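Local atomic coordinates of probable polyketide synthase 1 (PDB entry 2H84), a protein that probably extends and cyclises acyl chains, as the C-terminal type III polyketide synthase domain of the hybrid Steely1, which makes acylpyrones in vitro. Residues Lys52-Gln57 / Gln199-Ser204; Ser58-Arg63 / Ser203-Asp208; Leu296-Gly301 / Tyr329-Ser334. One frame throughout, in Å; residues are numbered along the deposited sequence.

Interaction 1 of 3, residues Lys52-Gln57 / Gln199-Ser204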
ATOM      1  N   LYS A  52       9.129  22.673 -26.120  1.00 26.19           N
ATOM      2  CA  LYS A  52      10.185  22.196 -26.997  1.00 26.77           C
ATOM      3  C   LYS A  52      11.543  22.335 -26.314  1.00 26.66           C
ATOM      4  O   LYS A  52      12.396  21.456 -26.412  1.00 25.42           O
ATOM      5  CB  LYS A  52      10.167  23.010 -28.289  1.00 27.72           C
ATOM      6  CG  LYS A  52      11.269  22.663 -29.271  1.00 30.20           C
ATOM      7  CD  LYS A  52      11.243  23.600 -30.470  1.00 32.14           C
ATOM      8  CE  LYS A  52      12.369  23.291 -31.451  1.00 33.28           C
ATOM      9  NZ  LYS A  52      12.290  24.151 -32.666  1.00 33.96           N
ATOM     10  N   ARG A  53      11.728  23.451 -25.619  1.00 27.16           N
ATOM     11  CA  ARG A  53      12.974  23.732 -24.913  1.00 27.51           C
ATOM     12  C   ARG A  53      13.231  22.688 -23.827  1.00 26.09           C
ATOM     13  O   ARG A  53      14.281  22.036 -23.799  1.00 23.96           O
ATOM     14  CB  ARG A  53      12.900  25.134 -24.294  1.00 29.55           C
ATOM     15  CG  ARG A  53      14.064  26.036 -24.643  1.00 33.05           C
ATOM     16  CD  ARG A  53      14.248  26.097 -26.130  1.00 37.35           C
ATOM     17  NE  ARG A  53      13.402  27.082 -26.781  1.00 40.82           N
ATOM     18  CZ  ARG A  53      13.086  27.033 -28.075  1.00 43.34           C
ATOM     19  NH1 ARG A  53      13.508  26.072 -28.850  1.00 43.63           N
ATOM     20  NH2 ARG A  53      12.378  27.963 -28.640  1.00 43.68           N
ATOM     21  N   ILE A  54      12.253  22.543 -22.937  1.00 25.50           N
ATOM     22  CA  ILE A  54      12.312  21.589 -21.833  1.00 23.99           C
ATOM     23  C   ILE A  54      12.700  20.191 -22.303  1.00 24.32           C
ATOM     24  O   ILE A  54      13.524  19.536 -21.673  1.00 25.47           O
ATOM     25  CB  ILE A  54      10.954  21.532 -21.102  1.00 21.74           C
ATOM     26  CG1 ILE A  54      10.791  22.777 -20.238  1.00 20.89           C
ATOM     27  CG2 ILE A  54      10.846  20.272 -20.270  1.00 20.81           C
ATOM     28  CD1 ILE A  54       9.422  22.912 -19.624  1.00 21.78           C
ATOM     29  N   PHE A  55      12.105  19.732 -23.400  1.00 23.63           N
ATOM     30  CA  PHE A  55      12.436  18.416 -23.927  1.00 23.83           C
ATOM     31  C   PHE A  55      13.907  18.357 -24.280  1.00 24.06           C
ATOM     32  O   PHE A  55      14.632  17.473 -23.826  1.00 23.93           O
ATOM     33  CB  PHE A  55      11.598  18.097 -25.167  1.00 22.77           C
ATOM     34  CG  PHE A  55      10.260  17.499 -24.850  1.00 21.37           C
ATOM     35  CD1 PHE A  55       9.283  18.253 -24.220  1.00 20.36           C
ATOM     36  CD2 PHE A  55      10.007  16.155 -25.108  1.00 20.55           C
ATOM     37  CE1 PHE A  55       8.067  17.679 -23.865  1.00 20.11           C
ATOM     38  CE2 PHE A  55       8.793  15.571 -24.756  1.00 18.74           C
ATOM     39  CZ  PHE A  55       7.827  16.330 -24.126  1.00 18.62           C
ATOM     40  N   GLU A  56      14.342  19.310 -25.094  1.00 25.41           N
ATOM     41  CA  GLU A  56      15.732  19.383 -25.510  1.00 26.29           C
ATOM     42  C   GLU A  56      16.660  19.285 -24.304  1.00 26.50           C
ATOM     43  O   GLU A  56      17.533  18.417 -24.260  1.00 26.38           O
ATOM     44  CB  GLU A  56      15.977  20.688 -26.268  1.00 26.36           C
ATOM     45  CG  GLU A  56      15.618  20.622 -27.747  1.00 25.40           C
ATOM     46  CD  GLU A  56      15.157  21.964 -28.306  1.00 26.66           C
ATOM     47  OE1 GLU A  56      15.647  23.022 -27.839  1.00 26.61           O
ATOM     48  OE2 GLU A  56      14.306  21.960 -29.224  1.00 24.68           O
ATOM     49  N   GLN A  57      16.462  20.157 -23.318  1.00 26.99           N
ATOM     50  CA  GLN A  57      17.310  20.137 -22.130  1.00 28.89           C
ATOM     51  C   GLN A  57      17.010  19.022 -21.140  1.00 28.99           C
ATOM     52  O   GLN A  57      17.533  19.033 -20.028  1.00 29.39           O
ATOM     53  CB  GLN A  57      17.263  21.481 -21.389  1.00 30.27           C
ATOM     54  CG  GLN A  57      18.485  22.357 -21.678  1.00 34.19           C
ATOM     55  CD  GLN A  57      19.795  21.564 -21.596  1.00 37.67           C
ATOM     56  OE1 GLN A  57      20.430  21.475 -20.542  1.00 39.52           O
ATOM     57  NE2 GLN A  57      20.191  20.975 -22.710  1.00 37.58           N
ATOM     58  N   GLN A 199       4.136  20.863 -15.305  1.00 22.12           N
ATOM     59  CA  GLN A 199       3.285  20.076 -16.193  1.00 21.73           C
ATOM     60  C   GLN A 199       4.076  19.708 -17.451  1.00 21.82           C
ATOM     61  O   GLN A 199       4.079  18.548 -17.878  1.00 21.28           O
ATOM     62  CB  GLN A 199       2.028  20.871 -16.558  1.00 20.90           C
ATOM     63  CG  GLN A 199       0.746  20.122 -16.270  1.00 21.06           C
ATOM     64  CD  GLN A 199       0.626  19.667 -14.828  1.00 21.87           C
ATOM     65  OE1 GLN A 199      -0.109  18.731 -14.532  1.00 25.73           O
ATOM     66  NE2 GLN A 199       1.335  20.331 -13.923  1.00 22.13           N
ATOM     67  N   MET A 200       4.756  20.703 -18.029  1.00 21.99           N
ATOM     68  CA  MET A 200       5.585  20.510 -19.218  1.00 21.98           C
ATOM     69  C   MET A 200       6.724  19.531 -18.907  1.00 21.66           C
ATOM     70  O   MET A 200       6.977  18.596 -19.669  1.00 19.98           O
ATOM     71  CB  MET A 200       6.172  21.849 -19.681  1.00 22.60           C
ATOM     72  CG  MET A 200       5.132  22.939 -19.886  1.00 25.45           C
ATOM     73  SD  MET A 200       5.717  24.388 -20.816  1.00 26.54           S
ATOM     74  CE  MET A 200       6.368  25.394 -19.536  1.00 28.46           C
ATOM     75  N   VAL A 201       7.404  19.752 -17.783  1.00 22.05           N
ATOM     76  CA  VAL A 201       8.511  18.895 -17.359  1.00 22.17           C
ATOM     77  C   VAL A 201       8.057  17.443 -17.249  1.00 22.98           C
ATOM     78  O   VAL A 201       8.649  16.536 -17.851  1.00 22.91           O
ATOM     79  CB  VAL A 201       9.075  19.307 -15.967  1.00 20.63           C
ATOM     80  CG1 VAL A 201      10.234  18.390 -15.595  1.00 19.01           C
ATOM     81  CG2 VAL A 201       9.515  20.761 -15.975  1.00 19.90           C
ATOM     82  N   ALA A 202       6.999  17.244 -16.469  1.00 23.17           N
ATOM     83  CA  ALA A 202       6.455  15.917 -16.233  1.00 23.18           C
ATOM     84  C   ALA A 202       6.187  15.207 -17.549  1.00 22.70           C
ATOM     85  O   ALA A 202       6.408  14.005 -17.671  1.00 23.33           O
ATOM     86  CB  ALA A 202       5.178  16.020 -15.413  1.00 22.88           C
ATOM     87  N   SER A 203       5.733  15.957 -18.543  1.00 22.29           N
ATOM     88  CA  SER A 203       5.444  15.365 -19.842  1.00 22.19           C
ATOM     89  C   SER A 203       6.724  15.078 -20.610  1.00 21.94           C
ATOM     90  O   SER A 203       6.691  14.434 -21.657  1.00 21.78           O
ATOM     91  CB  SER A 203       4.558  16.292 -20.682  1.00 22.89           C
ATOM     92  OG  SER A 203       5.285  17.417 -21.156  1.00 21.54           O
ATOM     93  N   SER A 204       7.854  15.555 -20.094  1.00 21.08           N
ATOM     94  CA  SER A 204       9.116  15.327 -20.777  1.00 20.30           C
ATOM     95  C   SER A 204       9.975  14.237 -20.142  1.00 19.44           C
ATOM     96  O   SER A 204      10.825  13.655 -20.819  1.00 20.38           O
ATOM     97  CB  SER A 204       9.930  16.622 -20.842  1.00 20.38           C
ATOM     98  OG  SER A 204      10.539  16.889 -19.595  1.00 20.65           O
TER

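Interaction 2 of 3, residues Ser58-Arg63 / Ser203-Asp208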
ATOM      1  N   SER A  58      16.200  18.049 -21.546  1.00 29.24           N
ATOM      2  CA  SER A  58      15.835  16.938 -20.666  1.00 29.21           C
ATOM      3  C   SER A  58      16.901  15.850 -20.605  1.00 29.84           C
ATOM      4  O   SER A  58      16.983  15.112 -19.623  1.00 29.57           O
ATOM      5  CB  SER A  58      14.515  16.304 -21.124  1.00 28.88           C
ATOM      6  OG  SER A  58      14.684  15.561 -22.316  1.00 24.27           O
ATOM      7  N   GLN A  59      17.700  15.747 -21.665  1.00 30.40           N
ATOM      8  CA  GLN A  59      18.757  14.739 -21.750  1.00 30.49           C
ATOM      9  C   GLN A  59      18.243  13.306 -21.818  1.00 30.10           C
ATOM     10  O   GLN A  59      18.975  12.375 -21.491  1.00 30.45           O
ATOM     11  CB  GLN A  59      19.708  14.854 -20.567  1.00 31.82           C
ATOM     12  CG  GLN A  59      20.679  16.004 -20.662  1.00 35.15           C
ATOM     13  CD  GLN A  59      21.445  16.210 -19.374  1.00 37.07           C
ATOM     14  OE1 GLN A  59      22.027  15.272 -18.833  1.00 38.37           O
ATOM     15  NE2 GLN A  59      21.447  17.441 -18.871  1.00 37.91           N
ATOM     16  N   ILE A  60      16.991  13.127 -22.224  1.00 28.78           N
ATOM     17  CA  ILE A  60      16.426  11.793 -22.347  1.00 27.27           C
ATOM     18  C   ILE A  60      16.388  11.456 -23.827  1.00 27.81           C
ATOM     19  O   ILE A  60      15.968  12.275 -24.643  1.00 28.19           O
ATOM     20  CB  ILE A  60      15.008  11.725 -21.766  1.00 26.34           C
ATOM     21  CG1 ILE A  60      15.071  11.939 -20.253  1.00 25.06           C
ATOM     22  CG2 ILE A  60      14.370  10.389 -22.103  1.00 25.68           C
ATOM     23  CD1 ILE A  60      13.737  11.878 -19.559  1.00 24.52           C
ATOM     24  N   LYS A  61      16.837  10.254 -24.173  1.00 28.28           N
ATOM     25  CA  LYS A  61      16.877   9.832 -25.566  1.00 28.77           C
ATOM     26  C   LYS A  61      15.621   9.094 -25.991  1.00 27.87           C
ATOM     27  O   LYS A  61      15.099   9.334 -27.075  1.00 27.62           O
ATOM     28  CB  LYS A  61      18.102   8.951 -25.804  1.00 31.86           C
ATOM     29  CG  LYS A  61      18.656   9.046 -27.212  1.00 36.70           C
ATOM     30  CD  LYS A  61      20.116   8.614 -27.260  1.00 38.86           C
ATOM     31  CE  LYS A  61      20.736   9.028 -28.580  1.00 39.99           C
ATOM     32  NZ  LYS A  61      22.096   8.496 -28.775  1.00 41.27           N
ATOM     33  N   THR A  62      15.142   8.196 -25.132  1.00 27.22           N
ATOM     34  CA  THR A  62      13.935   7.417 -25.408  1.00 24.75           C
ATOM     35  C   THR A  62      13.115   7.121 -24.154  1.00 23.22           C
ATOM     36  O   THR A  62      13.615   7.190 -23.028  1.00 22.95           O
ATOM     37  CB  THR A  62      14.264   6.049 -26.060  1.00 24.72           C
ATOM     38  OG1 THR A  62      15.244   5.365 -25.267  1.00 24.92           O
ATOM     39  CG2 THR A  62      14.783   6.229 -27.466  1.00 24.31           C
ATOM     40  N   ARG A  63      11.847   6.785 -24.378  1.00 21.05           N
ATOM     41  CA  ARG A  63      10.908   6.438 -23.320  1.00 18.28           C
ATOM     42  C   ARG A  63       9.901   5.440 -23.878  1.00 18.05           C
ATOM     43  O   ARG A  63       9.622   5.434 -25.080  1.00 17.35           O
ATOM     44  CB  ARG A  63      10.155   7.676 -22.821  1.00 15.65           C
ATOM     45  CG  ARG A  63      10.906   8.517 -21.812  1.00 14.52           C
ATOM     46  CD  ARG A  63      10.013   9.610 -21.257  1.00 14.75           C
ATOM     47  NE  ARG A  63       9.667  10.605 -22.270  1.00 17.75           N
ATOM     48  CZ  ARG A  63       8.602  11.401 -22.203  1.00 16.67           C
ATOM     49  NH1 ARG A  63       7.770  11.322 -21.175  1.00 17.39           N
ATOM     50  NH2 ARG A  63       8.370  12.282 -23.160  1.00 15.61           N
ATOM     51  N   SER A 203       5.733  15.957 -18.543  1.00 22.29           N
ATOM     52  CA  SER A 203       5.444  15.365 -19.842  1.00 22.19           C
ATOM     53  C   SER A 203       6.724  15.078 -20.610  1.00 21.94           C
ATOM     54  O   SER A 203       6.691  14.434 -21.657  1.00 21.78           O
ATOM     55  CB  SER A 203       4.558  16.292 -20.682  1.00 22.89           C
ATOM     56  OG  SER A 203       5.285  17.417 -21.156  1.00 21.54           O
ATOM     57  N   SER A 204       7.854  15.555 -20.094  1.00 21.08           N
ATOM     58  CA  SER A 204       9.116  15.327 -20.777  1.00 20.30           C
ATOM     59  C   SER A 204       9.975  14.237 -20.142  1.00 19.44           C
ATOM     60  O   SER A 204      10.825  13.655 -20.819  1.00 20.38           O
ATOM     61  CB  SER A 204       9.930  16.622 -20.842  1.00 20.38           C
ATOM     62  OG  SER A 204      10.539  16.889 -19.595  1.00 20.65           O
ATOM     63  N   ILE A 205       9.747  13.938 -18.864  1.00 16.63           N
ATOM     64  CA  ILE A 205      10.565  12.937 -18.181  1.00 14.62           C
ATOM     65  C   ILE A 205       9.943  11.615 -17.730  1.00 13.36           C
ATOM     66  O   ILE A 205      10.657  10.610 -17.600  1.00 12.08           O
ATOM     67  CB  ILE A 205      11.226  13.542 -16.954  1.00 14.54           C
ATOM     68  CG1 ILE A 205      10.154  13.940 -15.936  1.00 14.93           C
ATOM     69  CG2 ILE A 205      12.036  14.752 -17.363  1.00 16.90           C
ATOM     70  CD1 ILE A 205      10.717  14.416 -14.605  1.00 14.25           C
ATOM     71  N   PHE A 206       8.635  11.601 -17.485  1.00 11.29           N
ATOM     72  CA  PHE A 206       7.974  10.376 -17.018  1.00  8.84           C
ATOM     73  C   PHE A 206       7.679   9.360 -18.106  1.00  6.98           C
ATOM     74  O   PHE A 206       7.343   9.714 -19.228  1.00  5.33           O
ATOM     75  CB  PHE A 206       6.670  10.705 -16.278  1.00  7.99           C
ATOM     76  CG  PHE A 206       6.870  11.445 -14.977  1.00  6.66           C
ATOM     77  CD1 PHE A 206       7.540  10.844 -13.910  1.00  6.32           C
ATOM     78  CD2 PHE A 206       6.389  12.744 -14.821  1.00  6.71           C
ATOM     79  CE1 PHE A 206       7.720  11.522 -12.701  1.00  5.73           C
ATOM     80  CE2 PHE A 206       6.560  13.439 -13.619  1.00  6.33           C
ATOM     81  CZ  PHE A 206       7.231  12.826 -12.557  1.00  8.04           C
ATOM     82  N   ALA A 207       7.810   8.090 -17.753  1.00  7.28           N
ATOM     83  CA  ALA A 207       7.559   6.989 -18.678  1.00  9.45           C
ATOM     84  C   ALA A 207       6.923   5.841 -17.891  1.00  9.93           C
ATOM     85  O   ALA A 207       6.786   5.926 -16.662  1.00  9.88           O
ATOM     86  CB  ALA A 207       8.873   6.525 -19.326  1.00 10.38           C
ATOM     87  N   ASP A 208       6.546   4.772 -18.597  1.00  8.63           N
ATOM     88  CA  ASP A 208       5.912   3.615 -17.962  1.00  8.21           C
ATOM     89  C   ASP A 208       6.792   2.377 -17.977  1.00  7.50           C
ATOM     90  O   ASP A 208       7.577   2.172 -18.902  1.00  7.95           O
ATOM     91  CB  ASP A 208       4.599   3.278 -18.664  1.00  7.86           C
ATOM     92  CG  ASP A 208       3.833   4.501 -19.063  1.00  7.79           C
ATOM     93  OD1 ASP A 208       3.725   5.427 -18.232  1.00  9.52           O
ATOM     94  OD2 ASP A 208       3.339   4.523 -20.203  1.00  5.84           O
TER

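Interaction 3 of 3, residues Leu296-Gly301 / Tyr329-Ser334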
ATOM      1  N   LEU A 296      23.597   3.848  -7.761  1.00 15.92           N
ATOM      2  CA  LEU A 296      22.383   3.352  -8.413  1.00 14.58           C
ATOM      3  C   LEU A 296      21.251   4.244  -7.927  1.00 14.27           C
ATOM      4  O   LEU A 296      20.544   3.924  -6.971  1.00 15.21           O
ATOM      5  CB  LEU A 296      22.142   1.892  -8.019  1.00 13.12           C
ATOM      6  CG  LEU A 296      23.394   1.022  -8.177  1.00 12.53           C
ATOM      7  CD1 LEU A 296      23.084  -0.411  -7.792  1.00 12.35           C
ATOM      8  CD2 LEU A 296      23.912   1.111  -9.614  1.00 10.72           C
ATOM      9  N   ILE A 297      21.101   5.377  -8.602  1.00 13.02           N
ATOM     10  CA  ILE A 297      20.102   6.367  -8.251  1.00 11.70           C
ATOM     11  C   ILE A 297      18.841   6.312  -9.090  1.00 11.10           C
ATOM     12  O   ILE A 297      18.887   6.090 -10.299  1.00 11.01           O
ATOM     13  CB  ILE A 297      20.688   7.786  -8.383  1.00 13.11           C
ATOM     14  CG1 ILE A 297      22.028   7.867  -7.644  1.00 12.83           C
ATOM     15  CG2 ILE A 297      19.699   8.817  -7.827  1.00 12.96           C
ATOM     16  CD1 ILE A 297      22.727   9.207  -7.790  1.00 11.91           C
ATOM     17  N   HIS A 298      17.712   6.521  -8.421  1.00 11.72           N
ATOM     18  CA  HIS A 298      16.407   6.566  -9.065  1.00 11.53           C
ATOM     19  C   HIS A 298      16.498   7.652 -10.134  1.00 12.04           C
ATOM     20  O   HIS A 298      16.796   8.805  -9.828  1.00 13.17           O
ATOM     21  CB  HIS A 298      15.339   6.938  -8.032  1.00 11.06           C
ATOM     22  CG  HIS A 298      14.108   7.538  -8.629  1.00 10.22           C
ATOM     23  ND1 HIS A 298      13.300   6.850  -9.504  1.00 10.92           N
ATOM     24  CD2 HIS A 298      13.562   8.771  -8.494  1.00 10.26           C
ATOM     25  CE1 HIS A 298      12.308   7.635  -9.886  1.00 12.85           C
ATOM     26  NE2 HIS A 298      12.444   8.805  -9.288  1.00 11.55           N
ATOM     27  N   THR A 299      16.262   7.283 -11.384  1.00 11.95           N
ATOM     28  CA  THR A 299      16.342   8.240 -12.479  1.00 13.24           C
ATOM     29  C   THR A 299      15.192   9.252 -12.528  1.00 14.80           C
ATOM     30  O   THR A 299      14.401   9.272 -13.475  1.00 16.14           O
ATOM     31  CB  THR A 299      16.405   7.512 -13.827  1.00 12.10           C
ATOM     32  OG1 THR A 299      15.261   6.668 -13.977  1.00 12.29           O
ATOM     33  CG2 THR A 299      17.628   6.646 -13.875  1.00 12.82           C
ATOM     34  N   GLY A 300      15.113  10.107 -11.514  1.00 15.16           N
ATOM     35  CA  GLY A 300      14.045  11.093 -11.453  1.00 17.22           C
ATOM     36  C   GLY A 300      14.086  12.224 -12.469  1.00 19.61           C
ATOM     37  O   GLY A 300      13.031  12.688 -12.931  1.00 20.56           O
ATOM     38  N   GLY A 301      15.292  12.684 -12.800  1.00 20.83           N
ATOM     39  CA  GLY A 301      15.446  13.771 -13.753  1.00 21.92           C
ATOM     40  C   GLY A 301      16.891  14.216 -13.817  1.00 22.70           C
ATOM     41  O   GLY A 301      17.650  13.890 -12.916  1.00 22.54           O
ATOM     42  N   TYR A 329      15.057   5.366 -20.667  1.00 17.86           N
ATOM     43  CA  TYR A 329      13.733   5.109 -20.107  1.00 18.37           C
ATOM     44  C   TYR A 329      13.095   6.314 -19.437  1.00 18.82           C
ATOM     45  O   TYR A 329      11.864   6.402 -19.347  1.00 20.28           O
ATOM     46  CB  TYR A 329      13.807   3.977 -19.077  1.00 17.83           C
ATOM     47  CG  TYR A 329      14.259   2.655 -19.637  1.00 16.92           C
ATOM     48  CD1 TYR A 329      13.413   1.895 -20.438  1.00 16.42           C
ATOM     49  CD2 TYR A 329      15.540   2.171 -19.380  1.00 15.99           C
ATOM     50  CE1 TYR A 329      13.832   0.688 -20.967  1.00 16.63           C
ATOM     51  CE2 TYR A 329      15.970   0.967 -19.905  1.00 15.37           C
ATOM     52  CZ  TYR A 329      15.113   0.228 -20.700  1.00 16.60           C
ATOM     53  OH  TYR A 329      15.538  -0.963 -21.241  1.00 15.77           O
ATOM     54  N   GLY A 330      13.928   7.229 -18.952  1.00 17.99           N
ATOM     55  CA  GLY A 330      13.413   8.394 -18.263  1.00 16.64           C
ATOM     56  C   GLY A 330      13.042   8.042 -16.832  1.00 15.41           C
ATOM     57  O   GLY A 330      13.689   7.204 -16.200  1.00 14.60           O
ATOM     58  N   ASN A 331      11.990   8.673 -16.321  1.00 14.14           N
ATOM     59  CA  ASN A 331      11.545   8.416 -14.957  1.00 13.35           C
ATOM     60  C   ASN A 331      10.295   7.528 -14.934  1.00 12.55           C
ATOM     61  O   ASN A 331       9.221   7.976 -15.289  1.00 12.48           O
ATOM     62  CB  ASN A 331      11.246   9.732 -14.253  1.00 13.66           C
ATOM     63  CG  ASN A 331      10.824   9.530 -12.824  1.00 15.48           C
ATOM     64  OD1 ASN A 331      10.482  10.478 -12.127  1.00 18.60           O
ATOM     65  ND2 ASN A 331      10.846   8.281 -12.372  1.00 15.45           N
ATOM     66  N   MET A 332      10.443   6.279 -14.507  1.00 12.53           N
ATOM     67  CA  MET A 332       9.326   5.344 -14.450  1.00 12.43           C
ATOM     68  C   MET A 332       8.869   5.158 -13.012  1.00 12.37           C
ATOM     69  O   MET A 332       8.467   4.058 -12.608  1.00 11.36           O
ATOM     70  CB  MET A 332       9.728   3.994 -15.029  1.00 13.24           C
ATOM     71  CG  MET A 332      10.230   4.037 -16.451  1.00 15.59           C
ATOM     72  SD  MET A 332      11.287   2.604 -16.716  1.00 21.58           S
ATOM     73  CE  MET A 332      10.666   1.825 -17.904  1.00 19.04           C
ATOM     74  N   SER A 333       8.966   6.235 -12.235  1.00 12.25           N
ATOM     75  CA  SER A 333       8.574   6.230 -10.828  1.00 12.42           C
ATOM     76  C   SER A 333       9.287   5.080 -10.102  1.00 14.24           C
ATOM     77  O   SER A 333      10.451   4.750 -10.385  1.00 15.71           O
ATOM     78  CB  SER A 333       7.053   6.059 -10.694  1.00 11.88           C
ATOM     79  OG  SER A 333       6.525   6.651  -9.515  1.00  8.80           O
ATOM     80  N   SER A 334       8.574   4.448  -9.175  1.00 14.48           N
ATOM     81  CA  SER A 334       9.130   3.350  -8.387  1.00 14.11           C
ATOM     82  C   SER A 334      10.042   2.358  -9.108  1.00 14.78           C
ATOM     83  O   SER A 334      11.080   1.961  -8.571  1.00 16.21           O
ATOM     84  CB  SER A 334       8.010   2.577  -7.687  1.00 12.34           C
ATOM     85  OG  SER A 334       7.052   2.111  -8.610  1.00 13.01           O
TER

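Interaction 1 of 3, residues Lys52-Gln57 / Gln199-Ser204
I54 and M200 make the main apolar contact. The CD1 branch of I54 reaches the M200 side chain, with CD1 of I54 3.4 Å from CB of M200, and the two side chains cross at about a right angle. The same methyl passes V201 CG2. CG2 of I54, anti to the backbone N, is thereby brought to 3.5 Å from OG of S204.

F55 adds an aromatic contact of the CH-pi kind. CB of S204 sits over one face of the F55 ring, 3.8 Å from its centroid and 13° off the normal. CZ of F55 comes 3.3 Å from O of S203, which approaches the ring obliquely.

These residues join the last turn of helix 45-56 to helix 197-205 in the thiolase-fold domain. The segments' axes approach to 9.2 Å and cross at -44°.

The two serine hydroxyls of helix 197-205 are bonded within it. S203 OG donates to M200 O, and S204 OG donates to V201 O, lying in the carbonyl plane on a lone pair. V201 O also accepts from S204 N. Helix 30-40 takes part too: Q30, K34 and I37 pack on F55, and I37 also packs on S203.

Interaction 2 of 3, residues Ser58-Arg63 / Ser203-Asp208
R63 puts its guanidinium against backbone carbonyls at the end of helix 197-205 and just beyond it. NH1 of R63 donates to O of F206 at 2.6 Å, with an N-H...O angle of 149°. That oxygen lies close to the guanidinium plane, 8° out of it. NH2 of R63 donates to O of S203 at 3.1 Å, tilted further from the plane. A weak second bond runs from NH1 to the same S203 O, so this carbonyl accepts from both terminal nitrogens.

S204 O meets the group differently. It sits over one face, 3.5 Å from CZ of R63, and is not hydrogen-bonded to it. Bonds from NH1 and NH2 to two carbonyls should limit rotation of the group. The positive charge is buried and lies among carbonyl oxygens, which would probably steady it. The chain of R63 bends about its CG-CD bond (chi3 -67°), which turns the guanidinium to the helix end. CG of R63 packs on CB of A207 at 3.8 Å.

S58 OG is satisfied away from the second segment. Its main partner is F55 O, and Q30 OE1 is a further partner of the hydroxyl. It also accepts a weak bond from I60 N. I60 contributes apolar contact: CD1 of I60 reaches CA of I205 at 3.6 Å and also touches S204 O.

F206 probably corresponds to the gatekeeper phenylalanine of chalcone synthases. The R63 bond would help hold the backbone at this residue, whose side chain is close to that of C157. Strand 62-63 pairs with strand 28-29 through R63 and I28. On the helix 320-329 side, Y326 packs on both I60 and I205, and H327 pairs with the backbone of K61 and T62.

Interaction 3 of 3, residues Leu296-Gly301 / Tyr329-Ser334
This is a buried active-site contact between two loops, in which the side chains of H298 and N331 meet, with T299 and G330 alongside. One loop leaves strand 294-297, and the other links helix 320-329 to helix 335-345. H298 and N331 probably correspond to the histidine and asparagine of the Cys-His-Asn triad of chalcone synthases, with C157 as the predicted cysteine.

CE1 of H298 lies 3.8 Å from CG of N331. The amide meets the ring at its edge, with the two planes 70° apart. CG of N331 stands anti to the backbone N (chi1 -178°), which extends the amide toward the imidazole. CE1 of H298 also comes 3.5 Å from S333 O. CB of N331 lies 3.3 Å from O of T299.

A hydrogen bond joins the loops: T299 OG1 donates to G330 O at 2.8 Å, tilted 28° from the carbonyl plane. T299 is itself the centre of an inverse gamma turn, which bends the chain between H298 and G300. G330, the first residue beyond helix 320-329, turns the chain with positive phi.

H298 touches C157 and pairs through its backbone with L357 of strand 353-360. S336, on helix 335-345, packs against H298 and T299. The N331 loop lies against the end of helix 197-205.

Overall arrangement
Interactions 1 and 2 adjoin, with centres 8 Å apart. They share S203 and S204 at the end of helix 197-205, and F55 CE2 packs on R63 NH2 at 3.7 Å. Interaction 2 meets interaction 3 through probable backbone hydrogen bonds: I205 O to N331 N at 2.7 Å and A207 N to N331 O at 2.8 Å. These bonds tie the N-terminal half of the chalcone synthase-like domain to its C-terminal half. Proximity to C157, the predicted active-site cysteine, rises along the series. The side chain of V201 is about 11 Å from that of C157, that of F206 about 5 Å and that of H298 about 4 Å. A bound hexaethylene glycol, probably from crystallisation, lies about 4 Å from the V201, F206 and N331 side chains.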